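Local atomic coordinates of triphenylmethane reductase (Citrobacter sp., PDB entry 2JL1), a protein that probably uses NADPH to reduce and decolourise triphenylmethane dyes. Residues A[99-111]-A[128-142]. Residues are numbered along the deposited sequence; the frame is centred on the assembly and turned at random.
With NAP (NADP nicotinamide-adenine-dinucleotide phosphate), chain B; GOL (glycerol), chain F; GOL (glycerol), chain D.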
loop_
_atom_site.group_PDB
_atom_site.type_symbol
_atom_site.label_atom_id
_atom_site.label_comp_id
_atom_site.label_asym_id
_atom_site.label_seq_id
_atom_site.Cartn_x
_atom_site.Cartn_y
_atom_site.Cartn_z
ATOM N N VAL A 99 -11.999 14.912 -6.367
ATOM C CA VAL A 99 -10.772 15.723 -6.317
ATOM C C VAL A 99 -10.024 15.523 -7.643
ATOM O O VAL A 99 -9.876 14.393 -8.102
ATOM C CB VAL A 99 -9.913 15.358 -5.069
ATOM C CG1 VAL A 99 -8.526 15.948 -5.141
ATOM C CG2 VAL A 99 -10.600 15.837 -3.783
ATOM N N LYS A 100 -9.618 16.619 -8.275
ATOM C CA LYS A 100 -9.006 16.570 -9.599
ATOM C C LYS A 100 -7.487 16.322 -9.599
ATOM O O LYS A 100 -6.944 15.816 -10.582
ATOM C CB LYS A 100 -9.328 17.857 -10.370
ATOM C CG LYS A 100 -10.824 18.046 -10.674
ATOM C CD LYS A 100 -11.327 17.028 -11.701
ATOM C CE LYS A 100 -12.811 17.202 -11.990
ATOM N NZ LYS A 100 -13.696 16.780 -10.850
ATOM N N HIS A 101 -6.805 16.679 -8.510
ATOM C CA HIS A 101 -5.347 16.478 -8.390
ATOM C C HIS A 101 -5.005 16.187 -6.939
ATOM O O HIS A 101 -5.449 16.904 -6.059
ATOM C CB HIS A 101 -4.548 17.722 -8.859
ATOM C CG HIS A 101 -4.992 18.265 -10.183
ATOM N ND1 HIS A 101 -4.450 17.850 -11.380
ATOM C CD2 HIS A 101 -5.944 19.178 -10.497
ATOM C CE1 HIS A 101 -5.048 18.484 -12.374
ATOM N NE2 HIS A 101 -5.960 19.293 -11.866
ATOM N N ILE A 102 -4.217 15.146 -6.690
ATOM C CA ILE A 102 -3.782 14.876 -5.333
ATOM C C ILE A 102 -2.245 14.866 -5.199
ATOM O O ILE A 102 -1.563 14.119 -5.900
ATOM C CB ILE A 102 -4.409 13.569 -4.795
ATOM C CG1 ILE A 102 -4.017 13.323 -3.342
ATOM C CG2 ILE A 102 -4.012 12.371 -5.656
ATOM C CD1 ILE A 102 -5.137 12.651 -2.546
ATOM N N ALA A 103 -1.720 15.695 -4.296
ATOM C CA ALA A 103 -0.304 15.633 -3.881
ATOM C C ALA A 103 -0.241 15.005 -2.495
ATOM O O ALA A 103 -1.052 15.362 -1.633
ATOM C CB ALA A 103 0.324 17.029 -3.837
ATOM N N TYR A 104 0.740 14.124 -2.275
ATOM C CA TYR A 104 0.886 13.390 -1.027
ATOM C C TYR A 104 2.342 13.490 -0.496
ATOM O O TYR A 104 3.297 13.246 -1.234
ATOM C CB TYR A 104 0.482 11.912 -1.219
ATOM C CG TYR A 104 0.791 11.061 0.008
ATOM C CD1 TYR A 104 0.149 11.301 1.235
ATOM C CD2 TYR A 104 1.769 10.077 -0.040
ATOM C CE1 TYR A 104 0.456 10.553 2.373
ATOM C CE2 TYR A 104 2.089 9.320 1.102
ATOM C CZ TYR A 104 1.437 9.575 2.290
ATOM O OH TYR A 104 1.761 8.849 3.394
ATOM N N THR A 105 2.494 13.861 0.776
ATOM C CA THR A 105 3.801 13.940 1.423
ATOM C C THR A 105 4.229 12.548 1.884
ATOM O O THR A 105 3.825 12.072 2.977
ATOM C CB THR A 105 3.803 14.897 2.648
ATOM O OG1 THR A 105 2.843 14.452 3.599
ATOM C CG2 THR A 105 3.482 16.337 2.206
ATOM N N GLY A 106 5.059 11.921 1.060
ATOM C CA GLY A 106 5.565 10.562 1.299
ATOM C C GLY A 106 6.951 10.642 1.902
ATOM O O GLY A 106 7.257 11.566 2.649
ATOM N N TYR A 107 7.777 9.656 1.603
ATOM C CA TYR A 107 9.087 9.542 2.238
ATOM C C TYR A 107 10.058 9.129 1.136
ATOM O O TYR A 107 9.778 8.191 0.384
ATOM C CB TYR A 107 9.010 8.538 3.389
ATOM C CG TYR A 107 10.298 8.303 4.140
ATOM C CD1 TYR A 107 10.969 9.367 4.764
ATOM C CD2 TYR A 107 10.834 7.019 4.250
ATOM C CE1 TYR A 107 12.172 9.165 5.472
ATOM C CE2 TYR A 107 12.042 6.797 4.963
ATOM C CZ TYR A 107 12.697 7.884 5.573
ATOM O OH TYR A 107 13.886 7.698 6.270
ATOM N N ALA A 108 11.152 9.884 0.998
ATOM C CA ALA A 108 12.108 9.700 -0.084
ATOM C C ALA A 108 12.738 8.333 0.012
ATOM O O ALA A 108 13.028 7.832 1.114
ATOM C CB ALA A 108 13.186 10.779 -0.039
ATOM N N PHE A 109 12.951 7.735 -1.142
ATOM C CA PHE A 109 13.599 6.435 -1.253
ATOM C C PHE A 109 12.942 5.358 -0.394
ATOM O O PHE A 109 13.626 4.460 0.115
ATOM C CB PHE A 109 15.100 6.564 -0.992
ATOM C CG PHE A 109 15.756 7.598 -1.869
ATOM C CD1 PHE A 109 15.851 7.400 -3.247
ATOM C CD2 PHE A 109 16.222 8.769 -1.331
ATOM C CE1 PHE A 109 16.449 8.362 -4.074
ATOM C CE2 PHE A 109 16.826 9.736 -2.140
ATOM C CZ PHE A 109 16.936 9.528 -3.513
ATOM N N ALA A 110 11.613 5.431 -0.262
ATOM C CA ALA A 110 10.887 4.545 0.667
ATOM C C ALA A 110 11.165 3.051 0.398
ATOM O O ALA A 110 11.284 2.249 1.347
ATOM C CB ALA A 110 9.376 4.834 0.609
ATOM N N GLU A 111 11.296 2.678 -0.870
ATOM C CA GLU A 111 11.519 1.263 -1.228
ATOM C C GLU A 111 12.807 0.684 -0.625
ATOM O O GLU A 111 12.913 -0.527 -0.413
ATOM C CB GLU A 111 11.585 1.099 -2.735
ATOM C CG GLU A 111 10.280 1.373 -3.446
ATOM C CD GLU A 111 10.135 2.828 -3.892
ATOM O OE1 GLU A 111 10.935 3.706 -3.477
ATOM O OE2 GLU A 111 9.206 3.081 -4.678
ATOM N N ILE A 128 -3.488 5.772 -3.495
ATOM C CA ILE A 128 -3.752 6.914 -4.384
ATOM C C ILE A 128 -3.758 6.494 -5.860
ATOM O O ILE A 128 -4.576 6.996 -6.657
ATOM C CB ILE A 128 -2.737 8.065 -4.139
ATOM C CG1 ILE A 128 -3.024 8.703 -2.780
ATOM C CG2 ILE A 128 -2.782 9.095 -5.309
ATOM C CD1 ILE A 128 -1.843 9.565 -2.163
ATOM N N ARG A 129 -2.859 5.581 -6.224
ATOM C CA ARG A 129 -2.847 5.049 -7.594
ATOM C C ARG A 129 -4.180 4.385 -8.001
ATOM O O ARG A 129 -4.612 4.555 -9.141
ATOM C CB ARG A 129 -1.649 4.131 -7.849
ATOM C CG ARG A 129 -0.296 4.852 -7.810
ATOM C CD ARG A 129 0.856 3.867 -7.998
ATOM N NE ARG A 129 2.177 4.500 -7.927
ATOM C CZ ARG A 129 2.804 5.075 -8.953
ATOM N NH1 ARG A 129 2.225 5.139 -10.151
ATOM N NH2 ARG A 129 4.018 5.591 -8.781
ATOM N N THR A 130 -4.845 3.682 -7.076
ATOM C CA THR A 130 -6.161 3.049 -7.360
ATOM C C THR A 130 -7.277 4.025 -7.716
ATOM O O THR A 130 -8.306 3.625 -8.288
ATOM C CB THR A 130 -6.662 2.153 -6.196
ATOM O OG1 THR A 130 -7.205 2.971 -5.132
ATOM C CG2 THR A 130 -5.553 1.280 -5.692
ATOM N N THR A 131 -7.104 5.290 -7.359
ATOM C CA THR A 131 -8.140 6.270 -7.633
ATOM C C THR A 131 -8.131 6.800 -9.066
ATOM O O THR A 131 -9.114 7.395 -9.493
ATOM C CB THR A 131 -8.048 7.477 -6.720
ATOM O OG1 THR A 131 -6.883 8.232 -7.070
ATOM C CG2 THR A 131 -8.001 7.060 -5.256
ATOM N N ASN A 132 -7.018 6.655 -9.779
ATOM C CA ASN A 132 -6.882 7.291 -11.102
ATOM C C ASN A 132 -6.866 8.832 -11.072
ATOM O O ASN A 132 -6.929 9.473 -12.128
ATOM C CB ASN A 132 -7.983 6.794 -12.059
ATOM C CG ASN A 132 -7.915 5.291 -12.292
ATOM O OD1 ASN A 132 -6.821 4.721 -12.393
ATOM N ND2 ASN A 132 -9.082 4.635 -12.365
ATOM N N ILE A 133 -6.805 9.433 -9.880
ATOM C CA ILE A 133 -6.596 10.880 -9.786
ATOM C C ILE A 133 -5.131 11.190 -10.124
ATOM O O ILE A 133 -4.220 10.548 -9.581
ATOM C CB ILE A 133 -6.942 11.457 -8.379
ATOM C CG1 ILE A 133 -8.364 11.087 -7.933
ATOM C CG2 ILE A 133 -6.755 12.985 -8.347
ATOM C CD1 ILE A 133 -8.660 11.470 -6.424
ATOM N N PRO A 134 -4.894 12.167 -11.029
ATOM C CA PRO A 134 -3.537 12.669 -11.296
ATOM C C PRO A 134 -2.843 13.005 -9.983
ATOM O O PRO A 134 -3.399 13.769 -9.188
ATOM C CB PRO A 134 -3.798 13.964 -12.073
ATOM C CG PRO A 134 -5.130 13.748 -12.734
ATOM C CD PRO A 134 -5.919 12.863 -11.834
ATOM N N TYR A 135 -1.654 12.443 -9.760
ATOM C CA TYR A 135 -0.979 12.526 -8.447
ATOM C C TYR A 135 0.370 13.213 -8.565
ATOM O O TYR A 135 0.961 13.292 -9.651
ATOM C CB TYR A 135 -0.763 11.123 -7.828
ATOM C CG TYR A 135 0.197 10.272 -8.647
ATOM C CD1 TYR A 135 1.585 10.362 -8.458
ATOM C CD2 TYR A 135 -0.281 9.419 -9.649
ATOM C CE1 TYR A 135 2.470 9.604 -9.226
ATOM C CE2 TYR A 135 0.595 8.652 -10.424
ATOM C CZ TYR A 135 1.958 8.761 -10.218
ATOM O OH TYR A 135 2.815 8.027 -10.989
ATOM N N THR A 136 0.856 13.709 -7.434
ATOM C CA THR A 136 2.254 14.071 -7.284
ATOM C C THR A 136 2.705 13.516 -5.943
ATOM O O THR A 136 2.145 13.860 -4.910
ATOM C CB THR A 136 2.507 15.589 -7.264
ATOM O OG1 THR A 136 1.938 16.208 -8.437
ATOM C CG2 THR A 136 4.028 15.850 -7.258
ATOM N N PHE A 137 3.723 12.670 -5.964
ATOM C CA PHE A 137 4.248 12.118 -4.726
ATOM C C PHE A 137 5.470 12.944 -4.347
ATOM O O PHE A 137 6.498 12.942 -5.034
ATOM C CB PHE A 137 4.567 10.631 -4.894
ATOM C CG PHE A 137 3.353 9.784 -5.149
ATOM C CD1 PHE A 137 3.444 8.638 -5.930
ATOM C CD2 PHE A 137 2.114 10.136 -4.620
ATOM C CE1 PHE A 137 2.334 7.833 -6.148
ATOM C CE2 PHE A 137 0.984 9.339 -4.879
ATOM C CZ PHE A 137 1.109 8.194 -5.646
ATOM N N LEU A 138 5.288 13.733 -3.305
ATOM C CA LEU A 138 6.283 14.623 -2.776
ATOM C C LEU A 138 6.987 13.814 -1.702
ATOM O O LEU A 138 6.560 13.776 -0.536
ATOM C CB LEU A 138 5.586 15.861 -2.159
ATOM C CG LEU A 138 4.778 16.749 -3.121
ATOM C CD1 LEU A 138 3.819 17.712 -2.360
ATOM C CD2 LEU A 138 5.694 17.524 -4.064
ATOM N N ARG A 139 8.030 13.096 -2.096
ATOM C CA ARG A 139 8.656 12.152 -1.169
ATOM C C ARG A 139 9.690 12.883 -0.326
ATOM O O ARG A 139 10.817 13.093 -0.761
ATOM C CB ARG A 139 9.300 10.998 -1.940
ATOM C CG ARG A 139 8.312 10.056 -2.605
ATOM C CD ARG A 139 9.065 8.878 -3.164
ATOM N NE ARG A 139 8.207 7.709 -3.346
ATOM C CZ ARG A 139 8.689 6.482 -3.567
ATOM N NH1 ARG A 139 10.008 6.291 -3.649
ATOM N NH2 ARG A 139 7.872 5.444 -3.701
ATOM N N ASN A 140 9.290 13.302 0.871
ATOM C CA ASN A 140 10.118 14.199 1.675
ATOM C C ASN A 140 11.249 13.457 2.375
ATOM O O ASN A 140 11.076 12.326 2.794
ATOM C CB ASN A 140 9.268 14.947 2.707
ATOM C CG ASN A 140 8.367 15.998 2.077
ATOM O OD1 ASN A 140 8.540 16.378 0.909
ATOM N ND2 ASN A 140 7.376 16.441 2.831
ATOM N N ALA A 141 12.396 14.132 2.510
ATOM C CA ALA A 141 13.455 13.714 3.413
ATOM C C ALA A 141 13.026 13.870 4.879
ATOM O O ALA A 141 12.044 14.557 5.193
ATOM C CB ALA A 141 14.702 14.587 3.175
ATOM N N LEU A 142 13.781 13.240 5.779
ATOM C CA LEU A 142 13.725 13.619 7.180
ATOM C C LEU A 142 13.913 15.135 7.318
ATOM O O LEU A 142 14.635 15.738 6.525
ATOM C CB LEU A 142 14.811 12.891 7.961
ATOM C CG LEU A 142 14.772 11.357 7.927
ATOM C CD1 LEU A 142 16.049 10.821 8.628
ATOM C CD2 LEU A 142 13.478 10.843 8.629
HETATM P PA NAP B . 2.859 17.995 12.961
HETATM O O1A NAP B . 2.991 17.062 14.114
HETATM O O2A NAP B . 3.201 19.404 13.250
HETATM O O5B NAP B . 1.398 17.929 12.326
HETATM C C5B NAP B . 0.643 16.745 12.192
HETATM C C4B NAP B . -0.721 17.219 11.712
HETATM O O4B NAP B . -1.607 16.121 11.536
HETATM C C3B NAP B . -1.322 18.144 12.770
HETATM O O3B NAP B . -1.839 19.293 12.150
HETATM C C2B NAP B . -2.453 17.344 13.350
HETATM O O2B NAP B . -3.540 18.163 13.647
HETATM C C1B NAP B . -2.820 16.452 12.182
HETATM N N9A NAP B . -3.597 15.302 12.663
HETATM C C8A NAP B . -3.278 14.421 13.659
HETATM N N7A NAP B . -4.292 13.529 13.764
HETATM C C5A NAP B . -5.252 13.854 12.866
HETATM C C6A NAP B . -6.491 13.291 12.559
HETATM N N6A NAP B . -6.939 12.220 13.209
HETATM N N1A NAP B . -7.255 13.860 11.566
HETATM C C2A NAP B . -6.809 14.977 10.894
HETATM N N3A NAP B . -5.583 15.527 11.194
HETATM C C4A NAP B . -4.824 14.971 12.172
HETATM O O3 NAP B . 3.811 17.416 11.778
HETATM P PN NAP B . 4.756 18.184 10.725
HETATM O O1N NAP B . 3.946 19.259 10.129
HETATM O O2N NAP B . 6.051 18.510 11.386
HETATM O O5D NAP B . 4.963 17.038 9.566
HETATM C C5D NAP B . 3.861 16.632 8.765
HETATM C C4D NAP B . 3.756 15.116 8.562
HETATM O O4D NAP B . 4.993 14.621 8.079
HETATM C C3D NAP B . 3.479 14.358 9.862
HETATM O O3D NAP B . 2.118 14.134 10.132
HETATM C C2D NAP B . 4.230 13.050 9.705
HETATM O O2D NAP B . 3.476 12.015 9.110
HETATM C C1D NAP B . 5.336 13.410 8.736
HETATM N N1N NAP B . 6.597 13.494 9.490
HETATM C C2N NAP B . 7.744 13.551 8.763
HETATM C C3N NAP B . 8.954 13.583 9.396
HETATM C C7N NAP B . 10.199 13.625 8.619
HETATM O O7N NAP B . 11.403 13.790 9.364
HETATM N N7N NAP B . 10.107 13.464 7.294
HETATM C C4N NAP B . 9.011 13.660 10.803
HETATM C C5N NAP B . 7.842 13.698 11.522
HETATM C C6N NAP B . 6.622 13.557 10.852
HETATM P P2B NAP B . -3.778 18.763 15.127
HETATM O O1X NAP B . -3.220 20.173 15.134
HETATM O O2X NAP B . -3.084 17.944 16.202
HETATM O O3X NAP B . -5.280 18.748 15.324
HETATM C C1 GOL F . 15.731 9.940 4.494
HETATM O O1 GOL F . 15.706 11.363 4.511
HETATM C C2 GOL F . 15.266 9.369 3.137
HETATM O O2 GOL F . 16.347 9.165 2.279
HETATM C C3 GOL F . 14.608 8.002 3.347
HETATM O O3 GOL F . 15.092 6.971 2.510
HETATM C C1 GOL D . 4.540 3.419 -5.224
HETATM O O1 GOL D . 4.057 4.569 -5.872
HETATM C C2 GOL D . 5.472 2.660 -6.153
HETATM O O2 GOL D . 6.001 3.494 -7.152
HETATM C C3 GOL D . 6.582 1.929 -5.401
HETATM O O3 GOL D . 7.556 1.560 -6.339
#
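Ile-102 and Tyr-104 meet Ile-128 through separate branches: Ile-128 CG2 lies 3.5 Å from Ile-102 CG2, while its CD1 reaches Tyr-104 CB at 3.4 Å. With CG2 anti to the backbone N and CG1 anti to the carbonyl carbon (chi1 -70°), Ile-128 splits its branches between the two strand residues. Ile-133 CG2 closes on the same methyl, Ile-102 CG2, at 3.9 Å. On the opposite face of the sheet, Ala-103 CB packs on Leu-138 CD1 at 3.9 Å. The contacts among Ile-102, Tyr-104, Ile-128 and Ile-133 fill a right-handed beta-alpha-beta crossover of the Rossmann-like fold: strands 101-107 and 135-140 run parallel in register, and helix 117-130, with Ile-128 in its last turn, covers the face bearing Ile-102 and Tyr-104. The ladder's backbone bonds run from Ile-102 N to Pro-134 O through to Ala-108 N to Asn-140 O; the link from Asn-140 N to Gly-106 O is weak. Just past the second strand, Ala-141 O accepts the nicotinamide amide N7N of NADP at 3.1 Å, placing the C-terminal end of strand 135-140 beside the nicotinamide. On the helix-covered face, the extended Arg-139 chain passes Tyr-107 O and grips Glu-111 end-on, NH1 to OE1 at 2.8 Å and NH2 to OE2 at 2.9 Å. OE1 is approached on its syn side, OE2 from above the carboxylate, whose plane is turned 45° from the guanidinium. Arg-139 NE forms a salt bridge with Glu-125, which gives the guanidinium a second carboxylate partner.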